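PDB 1ZJ8: sulfite reductase [ferredoxin] from Mycobacterium tuberculosis, which reduces sulfite to sulfide with electrons from ferredoxin, using a siroheme and a [4Fe-4S] cluster, probably for the biosynthesis of sulfur-containing amino acids and cofactors. Local coordinates for residues A400-D403 and D404-G408. Residues are numbered along the deposited sequence; the frame is centred on the assembly and turned at random.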
ATOM      1  N   ALA A 400      -5.879 -26.897  19.262  1.00 32.56           N
ATOM      2  CA  ALA A 400      -5.016 -27.285  20.378  1.00 32.73           C
ATOM      3  C   ALA A 400      -3.858 -26.295  20.640  1.00 33.01           C
ATOM      4  O   ALA A 400      -3.470 -26.050  21.783  1.00 33.51           O
ATOM      5  CB  ALA A 400      -4.455 -28.675  20.121  1.00 32.68           C
ATOM      6  N   LEU A 401      -3.318 -25.736  19.566  1.00 32.79           N
ATOM      7  CA  LEU A 401      -2.091 -24.970  19.610  1.00 32.45           C
ATOM      8  C   LEU A 401      -2.354 -23.479  19.583  1.00 32.36           C
ATOM      9  O   LEU A 401      -1.418 -22.671  19.649  1.00 32.08           O
ATOM     10  CB  LEU A 401      -1.239 -25.375  18.396  1.00 32.34           C
ATOM     11  CG  LEU A 401      -0.883 -26.872  18.361  1.00 31.99           C
ATOM     12  CD1 LEU A 401      -0.275 -27.296  17.044  1.00 32.04           C
ATOM     13  CD2 LEU A 401       0.051 -27.216  19.527  1.00 31.51           C
ATOM     14  N   LEU A 402      -3.624 -23.111  19.465  1.00 32.37           N
ATOM     15  CA  LEU A 402      -3.994 -21.713  19.251  1.00 32.75           C
ATOM     16  C   LEU A 402      -3.515 -20.836  20.379  1.00 32.74           C
ATOM     17  O   LEU A 402      -2.777 -19.897  20.158  1.00 32.71           O
ATOM     18  CB  LEU A 402      -5.511 -21.557  19.111  1.00 32.80           C
ATOM     19  CG  LEU A 402      -6.087 -20.196  18.692  1.00 32.52           C
ATOM     20  CD1 LEU A 402      -5.469 -19.731  17.393  1.00 32.50           C
ATOM     21  CD2 LEU A 402      -7.594 -20.289  18.515  1.00 32.92           C
ATOM     22  N   ASP A 403      -3.931 -21.156  21.593  1.00 33.30           N
ATOM     23  CA  ASP A 403      -3.593 -20.325  22.745  1.00 33.94           C
ATOM     24  C   ASP A 403      -2.120 -20.036  22.878  1.00 34.27           C
ATOM     25  O   ASP A 403      -1.761 -18.879  23.110  1.00 34.36           O
ATOM     26  CB  ASP A 403      -4.066 -20.954  24.052  1.00 34.33           C
ATOM     27  CG  ASP A 403      -5.546 -20.772  24.282  1.00 36.16           C
ATOM     28  OD1 ASP A 403      -6.071 -19.655  24.033  1.00 36.18           O
ATOM     29  OD2 ASP A 403      -6.187 -21.761  24.702  1.00 40.58           O
ATOM     30  N   ASP A 404      -1.280 -21.075  22.758  1.00 34.52           N
ATOM     31  CA  ASP A 404       0.182 -20.902  22.854  1.00 34.66           C
ATOM     32  C   ASP A 404       0.721 -19.938  21.810  1.00 34.35           C
ATOM     33  O   ASP A 404       1.457 -19.020  22.163  1.00 34.55           O
ATOM     34  CB  ASP A 404       0.915 -22.240  22.807  1.00 35.11           C
ATOM     35  CG  ASP A 404       0.747 -23.037  24.103  1.00 36.86           C
ATOM     36  OD1 ASP A 404       0.416 -22.447  25.164  1.00 39.75           O
ATOM     37  OD2 ASP A 404       0.938 -24.265  24.061  1.00 38.78           O
ATOM     38  N   LEU A 405       0.325 -20.108  20.548  1.00 33.97           N
ATOM     39  CA  LEU A 405       0.675 -19.139  19.501  1.00 33.84           C
ATOM     40  C   LEU A 405       0.301 -17.687  19.888  1.00 33.85           C
ATOM     41  O   LEU A 405       1.134 -16.790  19.884  1.00 33.77           O
ATOM     42  CB  LEU A 405      -0.015 -19.495  18.190  1.00 33.64           C
ATOM     43  CG  LEU A 405       0.452 -18.660  17.000  1.00 34.02           C
ATOM     44  CD1 LEU A 405       1.919 -18.954  16.758  1.00 34.95           C
ATOM     45  CD2 LEU A 405      -0.330 -18.954  15.751  1.00 34.23           C
ATOM     46  N   ILE A 406      -0.965 -17.457  20.224  1.00 33.79           N
ATOM     47  CA  ILE A 406      -1.419 -16.113  20.607  1.00 33.83           C
ATOM     48  C   ILE A 406      -0.468 -15.496  21.664  1.00 33.81           C
ATOM     49  O   ILE A 406      -0.080 -14.328  21.556  1.00 34.11           O
ATOM     50  CB  ILE A 406      -2.887 -16.107  21.196  1.00 34.01           C
ATOM     51  CG1 ILE A 406      -3.902 -16.796  20.256  1.00 34.00           C
ATOM     52  CG2 ILE A 406      -3.337 -14.682  21.564  1.00 33.02           C
ATOM     53  CD1 ILE A 406      -4.209 -16.064  18.993  1.00 34.38           C
ATOM     54  N   ALA A 407      -0.103 -16.278  22.679  1.00 33.55           N
ATOM     55  CA  ALA A 407       0.714 -15.764  23.773  1.00 33.65           C
ATOM     56  C   ALA A 407       2.116 -15.393  23.271  1.00 33.69           C
ATOM     57  O   ALA A 407       2.610 -14.284  23.511  1.00 33.82           O
ATOM     58  CB  ALA A 407       0.791 -16.763  24.914  1.00 33.25           C
ATOM     59  N   GLY A 408       2.741 -16.305  22.546  1.00 33.59           N
ATOM     60  CA  GLY A 408       4.008 -16.006  21.895  1.00 33.94           C
ATOM     61  C   GLY A 408       3.993 -14.719  21.089  1.00 34.36           C
ATOM     62  O   GLY A 408       4.946 -13.933  21.152  1.00 34.78           O
TER
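L402 and I406 meet one turn apart on helix 399-411. Their side chains run side by side and point the same way. The touching atoms are the methyl ends, L402 CD1 and I406 CD1, 4.2 Å apart. With CG of L402 anti to the backbone N (chi1 -172°), CD1 is the branch that turns to the I406 side. A backbone hydrogen bond joins the same two residues, from I406 N to L402 O at 3.0 Å. One residue earlier, L405 N bonds to L401 O at 3.2 Å. The aliphatic carbon I406 CG1 also lies near L402 O. This inner side packs on the neighbouring sheet. L402 and L405 rest on I397 of strand 392-397, while L402 and I406 reach V355 of strand 353-357. L405 is buried there.

The other side is looser and polar. D403 and D404 are exposed, and their carboxylates stay apart, with D403 OD2 6.7 Å from D404 OD1. Two neighbouring acids on an exposed face probably remain charged. A407 is exposed too. Its N continues the same i to i+4 pattern, bonding to D403 O at 3.1 Å. Such a division of apolar and acidic faces is typical of an amphipathic surface helix, here laid against an antiparallel sheet in a ferredoxin-like half domain of the nitrite and sulfite reductase family.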